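Local coordinates for protein quinoline 2-oxidoreductase small subunit (Pseudomonas putida, PDB 1T3Q) that carries two [2Fe-2S] clusters and probably passes electrons from the molybdenum site to the flavin of a quinoline-oxidising molybdenum hydroxylase, at residues A14-K19 and E37-T42; N93-S98 and T117-L122; A112-T117 and T145-I150; N125-R130 and A158-A163. One frame throughout, in Å; residues are numbered along the deposited sequence.

Contact 1 (A14-K19 and E37-T42); sequences ATINGK and EVVGLT
Ile16 meets Val39 and Leu41 in a small apolar contact between the end of a strand and the end of a helix. Its two branches have separate partners. The longer branch ends in CD1, which lies 4.0 Å from Val39 CG1 and nearly as close to the other methyl of the same valine. The ends of these two side chains meet head-on. The short branch uses the methyl CG2. With chi1 at -57°, CG1 stands beside the backbone N and CG2 anti to it, which sends CG2 to Leu41. CG2 comes to 3.6 Å from Leu41 CD1, and here the two side chains run past one another, pointing opposite ways.

The polar side chain nearby is Asn17. Its ND2 lies 4.1 Å from Leu41 CD1, a van der Waals contact. Asn17 OD1 accepts a hydrogen bond from Thr82 N, which ties the amide to another loop.

The backbones stay apart, with no hydrogen bond across. On one side a type I' turn runs from Ile16 to Lys19, and Lys19 N bonds to Ile16 O at 3.1 Å. On the other, Gly40 leaves the helix with positive phi.

The turn closes the hairpin of strands 10-16 and 19-25 in the plant-type [2Fe-2S] ferredoxin domain (beta-grasp fold), and helix 31-39 lies against it through Ile16. Leu35 also touches Ile16, Arg21 touches Ile16 and Val39, and Leu41 touches Thr82 and Glu84.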
loop_
_atom_site.group_PDB
_atom_site.type_symbol
_atom_site.label_atom_id
_atom_site.label_comp_id
_atom_site.label_asym_id
_atom_site.label_seq_id
_atom_site.Cartn_x
_atom_site.Cartn_y
_atom_site.Cartn_z
ATOM N N ALA A 14 24.843 13.577 -13.111
ATOM C CA ALA A 14 24.239 14.903 -13.015
ATOM C C ALA A 14 23.915 15.247 -11.566
ATOM O O ALA A 14 23.761 14.362 -10.725
ATOM C CB ALA A 14 22.963 14.960 -13.857
ATOM N N THR A 15 23.829 16.537 -11.268
ATOM C CA THR A 15 23.489 16.951 -9.920
ATOM C C THR A 15 21.979 17.173 -9.894
ATOM O O THR A 15 21.437 17.904 -10.720
ATOM C CB THR A 15 24.216 18.249 -9.533
ATOM O OG1 THR A 15 25.631 18.018 -9.553
ATOM C CG2 THR A 15 23.810 18.693 -8.145
ATOM N N ILE A 16 21.303 16.520 -8.959
ATOM C CA ILE A 16 19.855 16.646 -8.845
ATOM C C ILE A 16 19.519 17.198 -7.471
ATOM O O ILE A 16 19.808 16.574 -6.451
ATOM C CB ILE A 16 19.165 15.283 -9.047
ATOM C CG1 ILE A 16 19.567 14.706 -10.405
ATOM C CG2 ILE A 16 17.644 15.448 -8.955
ATOM C CD1 ILE A 16 18.969 13.338 -10.714
ATOM N N ASN A 17 18.921 18.383 -7.462
ATOM C CA ASN A 17 18.550 19.072 -6.236
ATOM C C ASN A 17 19.733 19.235 -5.287
ATOM O O ASN A 17 19.625 18.991 -4.084
ATOM C CB ASN A 17 17.391 18.345 -5.547
ATOM C CG ASN A 17 16.134 18.338 -6.400
ATOM O OD1 ASN A 17 15.871 19.292 -7.131
ATOM N ND2 ASN A 17 15.354 17.271 -6.310
ATOM N N GLY A 18 20.868 19.643 -5.848
ATOM C CA GLY A 18 22.062 19.866 -5.048
ATOM C C GLY A 18 22.930 18.655 -4.766
ATOM O O GLY A 18 24.060 18.805 -4.305
ATOM N N LYS A 19 22.424 17.458 -5.044
ATOM C CA LYS A 19 23.184 16.241 -4.782
ATOM C C LYS A 19 23.678 15.545 -6.044
ATOM O O LYS A 19 22.909 15.297 -6.971
ATOM C CB LYS A 19 22.329 15.259 -3.982
ATOM N N GLU A 37 10.842 7.529 -13.084
ATOM C CA GLU A 37 11.008 6.086 -12.968
ATOM C C GLU A 37 12.386 5.531 -12.599
ATOM O O GLU A 37 12.479 4.480 -11.966
ATOM C CB GLU A 37 10.497 5.446 -14.268
ATOM C CG GLU A 37 9.026 5.790 -14.525
ATOM C CD GLU A 37 8.550 5.498 -15.942
ATOM O OE1 GLU A 37 7.348 5.716 -16.211
ATOM O OE2 GLU A 37 9.362 5.065 -16.789
ATOM N N VAL A 38 13.456 6.217 -12.976
ATOM C CA VAL A 38 14.784 5.719 -12.638
ATOM C C VAL A 38 15.306 6.334 -11.341
ATOM O O VAL A 38 15.791 5.622 -10.464
ATOM C CB VAL A 38 15.795 5.987 -13.768
ATOM C CG1 VAL A 38 17.186 5.494 -13.353
ATOM C CG2 VAL A 38 15.349 5.273 -15.039
ATOM N N VAL A 39 15.193 7.651 -11.216
ATOM C CA VAL A 39 15.660 8.337 -10.018
ATOM C C VAL A 39 14.623 8.255 -8.891
ATOM O O VAL A 39 14.969 8.309 -7.709
ATOM C CB VAL A 39 15.983 9.820 -10.322
ATOM C CG1 VAL A 39 16.644 10.469 -9.114
ATOM C CG2 VAL A 39 16.894 9.919 -11.542
ATOM N N GLY A 40 13.351 8.123 -9.255
ATOM C CA GLY A 40 12.310 8.011 -8.250
ATOM C C GLY A 40 11.738 9.324 -7.742
ATOM O O GLY A 40 11.208 9.381 -6.642
ATOM N N LEU A 41 11.854 10.381 -8.536
ATOM C CA LEU A 41 11.326 11.682 -8.160
ATOM C C LEU A 41 10.109 11.934 -9.040
ATOM O O LEU A 41 10.216 12.506 -10.129
ATOM C CB LEU A 41 12.394 12.757 -8.383
ATOM C CG LEU A 41 13.656 12.592 -7.528
ATOM C CD1 LEU A 41 14.722 13.584 -7.978
ATOM C CD2 LEU A 41 13.301 12.805 -6.056
ATOM N N THR A 42 8.947 11.503 -8.564
ATOM C CA THR A 42 7.716 11.644 -9.331
ATOM C C THR A 42 7.044 13.011 -9.277
ATOM O O THR A 42 5.937 13.178 -9.789
ATOM C CB THR A 42 6.684 10.553 -8.925
ATOM O OG1 THR A 42 6.443 10.610 -7.513
ATOM C CG2 THR A 42 7.212 9.168 -9.278
#

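Contact 2 (N93-S98 and T117-L122); sequences NALQDS and TARSIL
Leu95 is the residue through which segment 93-98 touches segment 117-122. Before it, Asn93 stands at the N-cap of helix 94-101. Its backbone N donates to Gln96 OE1 at 2.9 Å, using a lone pair of OE1 in the plane of the amide. The N-H...O angle is 167°, so the bond is nearly straight and holds the Gln96 amide back over the first turn.

Leu95 then points toward the other helix. Its CG is anti to the backbone N (chi1 -178°), which carries both methyls across the gap. CD2 touches both Ala118 CB, at 4.0 Å, and Arg119 CG, at 3.8 Å. CD1 meets Leu122 CD1 at 4.1 Å. The three partners span just over one turn of helix 111-124. This is helix packing within the all-helical [2Fe-2S] binding domain. The axes of the short segments 94-98 and 117-122 lie at 125° and approach to 11.6 Å.

Arg119 gives only its aliphatic part here. Its chain bends at chi3, and the guanidinium forms a salt bridge with Glu81. Further along, Gln96 NE2 donates to Leu27 O of the large subunit. Ser98 OG bonds to Ala153 O.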
loop_
_atom_site.group_PDB
_atom_site.type_symbol
_atom_site.label_atom_id
_atom_site.label_comp_id
_atom_site.label_asym_id
_atom_site.label_seq_id
_atom_site.Cartn_x
_atom_site.Cartn_y
_atom_site.Cartn_z
ATOM N N ASN A 93 8.328 26.983 1.117
ATOM C CA ASN A 93 9.066 28.236 1.043
ATOM C C ASN A 93 8.074 29.329 0.676
ATOM O O ASN A 93 6.889 29.048 0.469
ATOM C CB ASN A 93 10.249 28.153 0.059
ATOM C CG ASN A 93 9.831 28.118 -1.400
ATOM O OD1 ASN A 93 10.689 28.014 -2.279
ATOM N ND2 ASN A 93 8.536 28.211 -1.670
ATOM N N ALA A 94 8.537 30.570 0.609
ATOM C CA ALA A 94 7.651 31.689 0.320
ATOM C C ALA A 94 6.746 31.495 -0.894
ATOM O O ALA A 94 5.545 31.763 -0.823
ATOM C CB ALA A 94 8.467 32.963 0.162
ATOM N N LEU A 95 7.318 31.043 -2.004
ATOM C CA LEU A 95 6.542 30.839 -3.226
ATOM C C LEU A 95 5.453 29.787 -3.032
ATOM O O LEU A 95 4.297 30.020 -3.378
ATOM C CB LEU A 95 7.460 30.422 -4.381
ATOM C CG LEU A 95 6.778 30.224 -5.740
ATOM C CD1 LEU A 95 6.024 31.488 -6.134
ATOM C CD2 LEU A 95 7.827 29.867 -6.792
ATOM N N GLN A 96 5.828 28.635 -2.480
ATOM C CA GLN A 96 4.880 27.548 -2.237
ATOM C C GLN A 96 3.780 27.994 -1.288
ATOM O O GLN A 96 2.594 27.781 -1.545
ATOM C CB GLN A 96 5.598 26.333 -1.646
ATOM C CG GLN A 96 6.623 25.707 -2.576
ATOM C CD GLN A 96 7.462 24.659 -1.878
ATOM O OE1 GLN A 96 8.109 24.943 -0.868
ATOM N NE2 GLN A 96 7.459 23.438 -2.411
ATOM N N ASP A 97 4.177 28.619 -0.185
ATOM C CA ASP A 97 3.207 29.091 0.790
ATOM C C ASP A 97 2.244 30.083 0.159
ATOM O O ASP A 97 1.053 30.102 0.487
ATOM C CB ASP A 97 3.917 29.733 1.983
ATOM C CG ASP A 97 2.947 30.326 2.979
ATOM O OD1 ASP A 97 2.754 31.561 2.966
ATOM O OD2 ASP A 97 2.366 29.553 3.762
ATOM N N SER A 98 2.754 30.906 -0.755
ATOM C CA SER A 98 1.918 31.882 -1.433
ATOM C C SER A 98 0.885 31.173 -2.314
ATOM O O SER A 98 -0.284 31.565 -2.352
ATOM C CB SER A 98 2.772 32.810 -2.286
ATOM O OG SER A 98 1.979 33.846 -2.825
ATOM N N THR A 117 8.667 27.630 -13.658
ATOM C CA THR A 117 8.624 28.847 -14.454
ATOM C C THR A 117 8.577 30.081 -13.550
ATOM O O THR A 117 9.269 31.068 -13.806
ATOM C CB THR A 117 7.408 28.858 -15.406
ATOM O OG1 THR A 117 7.486 27.729 -16.288
ATOM C CG2 THR A 117 7.398 30.131 -16.246
ATOM N N ALA A 118 7.781 30.020 -12.488
ATOM C CA ALA A 118 7.672 31.158 -11.575
ATOM C C ALA A 118 9.023 31.494 -10.940
ATOM O O ALA A 118 9.386 32.670 -10.826
ATOM C CB ALA A 118 6.643 30.872 -10.496
ATOM N N ARG A 119 9.769 30.472 -10.531
ATOM C CA ARG A 119 11.075 30.707 -9.920
ATOM C C ARG A 119 11.975 31.448 -10.897
ATOM O O ARG A 119 12.660 32.402 -10.528
ATOM C CB ARG A 119 11.743 29.389 -9.520
ATOM C CG ARG A 119 11.089 28.654 -8.368
ATOM C CD ARG A 119 11.996 27.525 -7.905
ATOM N NE ARG A 119 13.241 28.052 -7.351
ATOM C CZ ARG A 119 14.376 27.366 -7.251
ATOM N NH1 ARG A 119 15.447 27.942 -6.727
ATOM N NH2 ARG A 119 14.445 26.114 -7.684
ATOM N N SER A 120 11.967 31.005 -12.150
ATOM C CA SER A 120 12.781 31.629 -13.185
ATOM C C SER A 120 12.438 33.106 -13.340
ATOM O O SER A 120 13.326 33.948 -13.458
ATOM C CB SER A 120 12.573 30.916 -14.520
ATOM O OG SER A 120 13.340 31.538 -15.536
ATOM N N ILE A 121 11.144 33.410 -13.349
ATOM C CA ILE A 121 10.656 34.779 -13.480
ATOM C C ILE A 121 11.155 35.645 -12.325
ATOM O O ILE A 121 11.688 36.739 -12.530
ATOM C CB ILE A 121 9.107 34.822 -13.457
ATOM C CG1 ILE A 121 8.543 34.129 -14.695
ATOM C CG2 ILE A 121 8.624 36.263 -13.366
ATOM C CD1 ILE A 121 7.028 34.004 -14.689
ATOM N N LEU A 122 10.971 35.136 -11.111
ATOM C CA LEU A 122 11.355 35.847 -9.900
ATOM C C LEU A 122 12.853 36.032 -9.761
ATOM O O LEU A 122 13.306 36.954 -9.080
ATOM C CB LEU A 122 10.802 35.119 -8.674
ATOM C CG LEU A 122 9.271 35.092 -8.626
ATOM C CD1 LEU A 122 8.800 34.109 -7.566
ATOM C CD2 LEU A 122 8.750 36.498 -8.348
#

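Contact 3 (A112-T117 and T145-I150)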
loop_
_atom_site.group_PDB
_atom_site.type_symbol
_atom_site.label_atom_id
_atom_site.label_comp_id
_atom_site.label_asym_id
_atom_site.label_seq_id
_atom_site.Cartn_x
_atom_site.Cartn_y
_atom_site.Cartn_z
ATOM N N ALA A 112 3.981 21.602 -10.226
ATOM C CA ALA A 112 5.438 21.490 -10.315
ATOM C C ALA A 112 5.976 22.375 -11.452
ATOM O O ALA A 112 6.936 23.135 -11.268
ATOM C CB ALA A 112 5.842 20.035 -10.528
ATOM N N GLY A 113 5.349 22.288 -12.621
ATOM C CA GLY A 113 5.770 23.093 -13.757
ATOM C C GLY A 113 5.569 24.584 -13.533
ATOM O O GLY A 113 6.408 25.397 -13.938
ATOM N N MET A 114 4.457 24.947 -12.897
ATOM C CA MET A 114 4.161 26.344 -12.599
ATOM C C MET A 114 5.271 26.937 -11.736
ATOM O O MET A 114 5.770 28.024 -12.014
ATOM C CB MET A 114 2.835 26.466 -11.840
ATOM C CG MET A 114 1.592 26.228 -12.677
ATOM S SD MET A 114 1.381 27.493 -13.923
ATOM C CE MET A 114 0.066 26.720 -14.940
ATOM N N LEU A 115 5.648 26.212 -10.688
ATOM C CA LEU A 115 6.688 26.663 -9.767
ATOM C C LEU A 115 8.041 26.875 -10.445
ATOM O O LEU A 115 8.750 27.847 -10.146
ATOM C CB LEU A 115 6.829 25.668 -8.609
ATOM C CG LEU A 115 5.635 25.598 -7.646
ATOM C CD1 LEU A 115 5.768 24.392 -6.732
ATOM C CD2 LEU A 115 5.553 26.882 -6.833
ATOM N N ALA A 116 8.396 25.973 -11.358
ATOM C CA ALA A 116 9.663 26.075 -12.076
ATOM C C ALA A 116 9.704 27.380 -12.869
ATOM O O ALA A 116 10.654 28.163 -12.760
ATOM C CB ALA A 116 9.836 24.868 -13.019
ATOM N N THR A 117 8.667 27.630 -13.658
ATOM C CA THR A 117 8.624 28.847 -14.454
ATOM C C THR A 117 8.577 30.081 -13.550
ATOM O O THR A 117 9.269 31.068 -13.806
ATOM C CB THR A 117 7.408 28.858 -15.406
ATOM O OG1 THR A 117 7.486 27.729 -16.288
ATOM C CG2 THR A 117 7.398 30.131 -16.246
ATOM N N THR A 145 -7.745 26.031 -12.354
ATOM C CA THR A 145 -7.833 27.336 -11.698
ATOM C C THR A 145 -8.274 28.614 -12.380
ATOM O O THR A 145 -8.724 29.541 -11.698
ATOM C CB THR A 145 -6.477 27.656 -11.019
ATOM O OG1 THR A 145 -5.514 28.002 -12.018
ATOM C CG2 THR A 145 -5.969 26.456 -10.256
ATOM N N GLY A 146 -8.146 28.700 -13.695
ATOM C CA GLY A 146 -8.514 29.938 -14.355
ATOM C C GLY A 146 -7.366 30.941 -14.278
ATOM O O GLY A 146 -7.525 32.105 -14.635
ATOM N N TYR A 147 -6.223 30.484 -13.774
ATOM C CA TYR A 147 -4.985 31.275 -13.683
ATOM C C TYR A 147 -4.878 32.501 -12.786
ATOM O O TYR A 147 -3.780 32.814 -12.321
ATOM C CB TYR A 147 -4.554 31.726 -15.076
ATOM C CG TYR A 147 -4.337 30.609 -16.064
ATOM C CD1 TYR A 147 -3.244 29.755 -15.953
ATOM C CD2 TYR A 147 -5.222 30.418 -17.121
ATOM C CE1 TYR A 147 -3.033 28.731 -16.882
ATOM C CE2 TYR A 147 -5.022 29.402 -18.052
ATOM C CZ TYR A 147 -3.929 28.567 -17.929
ATOM O OH TYR A 147 -3.722 27.585 -18.867
ATOM N N GLU A 148 -5.977 33.210 -12.549
ATOM C CA GLU A 148 -5.879 34.428 -11.750
ATOM C C GLU A 148 -5.149 34.292 -10.419
ATOM O O GLU A 148 -4.305 35.127 -10.088
ATOM C CB GLU A 148 -7.258 35.050 -11.504
ATOM C CG GLU A 148 -7.151 36.367 -10.733
ATOM C CD GLU A 148 -8.456 37.119 -10.623
ATOM O OE1 GLU A 148 -8.496 38.111 -9.861
ATOM O OE2 GLU A 148 -9.434 36.734 -11.297
ATOM N N THR A 149 -5.443 33.237 -9.665
ATOM C CA THR A 149 -4.806 33.065 -8.369
ATOM C C THR A 149 -3.325 32.695 -8.442
ATOM O O THR A 149 -2.592 32.891 -7.475
ATOM C CB THR A 149 -5.569 32.035 -7.505
ATOM O OG1 THR A 149 -5.790 30.835 -8.257
ATOM C CG2 THR A 149 -6.916 32.615 -7.069
ATOM N N ILE A 150 -2.889 32.147 -9.573
ATOM C CA ILE A 150 -1.478 31.815 -9.741
ATOM C C ILE A 150 -0.745 33.146 -9.944
ATOM O O ILE A 150 0.367 33.346 -9.433
ATOM C CB ILE A 150 -1.250 30.897 -10.970
ATOM C CG1 ILE A 150 -1.828 29.509 -10.690
ATOM C CG2 ILE A 150 0.238 30.790 -11.280
ATOM C CD1 ILE A 150 -1.815 28.575 -11.894
#
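The second [2Fe-2S] site of the small subunit is flanked by this contact, which joins helix 111-124 to the turn and helix start that follow the cluster ligands Cys142 and Cys144. Met114 carries it from the first side, and Tyr147 and Ile150 from the other.

The methionine enters with its thioether end. Its chain bends at chi2 (-66°), which turns the sulfur and methyl toward the second segment. Met114 SD lies 3.9 Å from Ile150 CD1, and CE is 4.0 Å from the same methyl. Ile150 thus offers the tip of its longer branch to both atoms of the thioether end.

Tyr147 is met at its ring edge. Met114 CE sits near the plane of the ring, 4.2 Å from CE1, and does not lie over a face. The methionine chain runs roughly perpendicular to the tyrosine side chain. The phenol end is held by other partners: Tyr147 OH is hydrogen-bonded to Cys142 N and to Pro714 O of the large subunit. These bonds probably fix the ring's position beside the cluster.

Tyr147 is also the N-cap residue of helix 148-154. Phe99 of helix 94-101 packs on both Met114 and Ile150. The side chain of Met114 lies next to that of Cys110 and near the cluster. This is the helical [2Fe-2S] domain found in the xanthine oxidase family, a four-helix bundle with the cluster near one end of the helices.

Contact 4 (N125-R130 and A158-A163)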
loop_
_atom_site.group_PDB
_atom_site.type_symbol
_atom_site.label_atom_id
_atom_site.label_comp_id
_atom_site.label_asym_id
_atom_site.label_seq_id
_atom_site.Cartn_x
_atom_site.Cartn_y
_atom_site.Cartn_z
ATOM N N ASN A 125 13.373 39.113 -11.985
ATOM C CA ASN A 125 12.602 40.249 -11.502
ATOM C C ASN A 125 11.761 39.815 -10.304
ATOM O O ASN A 125 10.785 39.082 -10.454
ATOM C CB ASN A 125 11.710 40.764 -12.634
ATOM C CG ASN A 125 10.894 41.977 -12.239
ATOM O OD1 ASN A 125 11.016 42.497 -11.127
ATOM N ND2 ASN A 125 10.055 42.437 -13.155
ATOM N N PRO A 126 12.134 40.270 -9.095
ATOM C CA PRO A 126 11.467 39.965 -7.825
ATOM C C PRO A 126 10.010 40.412 -7.751
ATOM O O PRO A 126 9.197 39.800 -7.053
ATOM C CB PRO A 126 12.326 40.700 -6.796
ATOM C CG PRO A 126 13.656 40.830 -7.470
ATOM C CD PRO A 126 13.282 41.164 -8.868
ATOM N N ALA A 127 9.693 41.490 -8.461
ATOM C CA ALA A 127 8.343 42.039 -8.464
ATOM C C ALA A 127 7.840 42.279 -9.882
ATOM O O ALA A 127 7.677 43.425 -10.314
ATOM C CB ALA A 127 8.314 43.345 -7.670
ATOM N N PRO A 128 7.593 41.199 -10.635
ATOM C CA PRO A 128 7.106 41.364 -12.004
ATOM C C PRO A 128 5.674 41.881 -11.981
ATOM O O PRO A 128 4.965 41.695 -10.998
ATOM C CB PRO A 128 7.206 39.952 -12.573
ATOM C CG PRO A 128 6.904 39.101 -11.378
ATOM C CD PRO A 128 7.716 39.772 -10.284
ATOM N N SER A 129 5.256 42.545 -13.051
ATOM C CA SER A 129 3.895 43.057 -13.136
ATOM C C SER A 129 2.984 41.871 -13.441
ATOM O O SER A 129 3.452 40.825 -13.887
ATOM C CB SER A 129 3.786 44.083 -14.262
ATOM O OG SER A 129 3.909 43.457 -15.531
ATOM N N ARG A 130 1.687 42.022 -13.202
ATOM C CA ARG A 130 0.767 40.929 -13.489
ATOM C C ARG A 130 0.860 40.562 -14.971
ATOM O O ARG A 130 0.844 39.385 -15.324
ATOM C CB ARG A 130 -0.670 41.323 -13.125
ATOM C CG ARG A 130 -0.902 41.491 -11.629
ATOM C CD ARG A 130 -2.358 41.824 -11.320
ATOM N NE ARG A 130 -3.249 40.699 -11.599
ATOM C CZ ARG A 130 -3.459 39.684 -10.769
ATOM N NH1 ARG A 130 -2.845 39.649 -9.592
ATOM N NH2 ARG A 130 -4.276 38.697 -11.117
ATOM N N ALA A 158 5.143 39.106 -0.201
ATOM C CA ALA A 158 6.016 38.257 0.605
ATOM C C ALA A 158 6.936 37.453 -0.314
ATOM O O ALA A 158 8.072 37.130 0.048
ATOM C CB ALA A 158 5.193 37.317 1.474
ATOM N N VAL A 159 6.433 37.132 -1.504
ATOM C CA VAL A 159 7.210 36.389 -2.492
ATOM C C VAL A 159 8.313 37.284 -3.055
ATOM O O VAL A 159 9.463 36.858 -3.200
ATOM C CB VAL A 159 6.310 35.895 -3.657
ATOM C CG1 VAL A 159 7.165 35.323 -4.778
ATOM C CG2 VAL A 159 5.349 34.839 -3.147
ATOM N N ALA A 160 7.958 38.525 -3.367
ATOM C CA ALA A 160 8.927 39.475 -3.901
ATOM C C ALA A 160 10.045 39.686 -2.881
ATOM O O ALA A 160 11.222 39.724 -3.235
ATOM C CB ALA A 160 8.241 40.804 -4.218
ATOM N N GLU A 161 9.670 39.815 -1.613
ATOM C CA GLU A 161 10.642 40.013 -0.544
ATOM C C GLU A 161 11.589 38.817 -0.448
ATOM O O GLU A 161 12.808 38.980 -0.352
ATOM C CB GLU A 161 9.916 40.221 0.790
ATOM C CG GLU A 161 10.828 40.246 2.014
ATOM C CD GLU A 161 11.805 41.413 2.018
ATOM O OE1 GLU A 161 12.672 41.457 2.921
ATOM O OE2 GLU A 161 11.710 42.287 1.128
ATOM N N ALA A 162 11.026 37.614 -0.474
ATOM C CA ALA A 162 11.831 36.403 -0.397
ATOM C C ALA A 162 12.759 36.319 -1.607
ATOM O O ALA A 162 13.914 35.904 -1.489
ATOM C CB ALA A 162 10.925 35.176 -0.335
ATOM N N ALA A 163 12.249 36.718 -2.767
ATOM C CA ALA A 163 13.036 36.698 -3.996
ATOM C C ALA A 163 14.265 37.601 -3.859
ATOM O O ALA A 163 15.373 37.226 -4.249
ATOM C CB ALA A 163 12.179 37.155 -5.167
#
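The flat peptide group of Pro126 turns its carbonyl oxygen to Ala160, and the puckered proline ring touches helix 157-164 with CB. Pro126 CB lies 3.9 Å from Ala163 CB and 3.9 Å from Ala160 O. The other flat group is the Asn125 amide. Asn125 OD1 accepts from Ala127 N at 3.1 Å, which makes an Asx turn. The donor stands above the amide plane, 53° out of it, and the N-H...O angle is 144°. The bond ties the side chain of Asn125 to the backbone two residues on, in a tight turn at Pro126.

This loop links helices 111-124 and 130-136 in the helical part of the small subunit. It packs on the small side chains of Ala160 and Ala163, one turn apart. The backbones can therefore come very near: the CA atoms of Pro126 and Ala160 are 4.7 Å apart. Beyond this patch, Pro128 turns to Ile121 and Leu122 of helix 111-124. At the far end Arg130 forms salt bridges with Asp152 and with Asp721 of the large subunit.

Ala127 CB adds a looser touch on Ala160 CB at 4.3 Å. Pro126 O comes closer. It lies 3.2 Å from Ala160 CB, and it also takes a CA-H...O contact of 3.2 Å from Ala160 CA, with an angle of 131° at the hydrogen.

How the contacts relate
Contact 1 comes first along the chain and stands apart, in the plant-type [2Fe-2S] ferredoxin domain. Its centre is 20 Å from that of contact 2, 23 Å from contact 3 and 28 Å from contact 4. The other three lie in the helical part. Contacts 2 and 3 share Thr117 and helix 111-124, and their centres are 10 Å apart; their segments alternate along the chain. Contact 4 follows contact 2 in sequence, and its segments alternate with those of contact 3. Its helix 157-164 touches helix 94-101 of contact 2. The contacts thus fall into two cluster-bearing domains, with contact 3 beside the second cluster and contact 4 far from either.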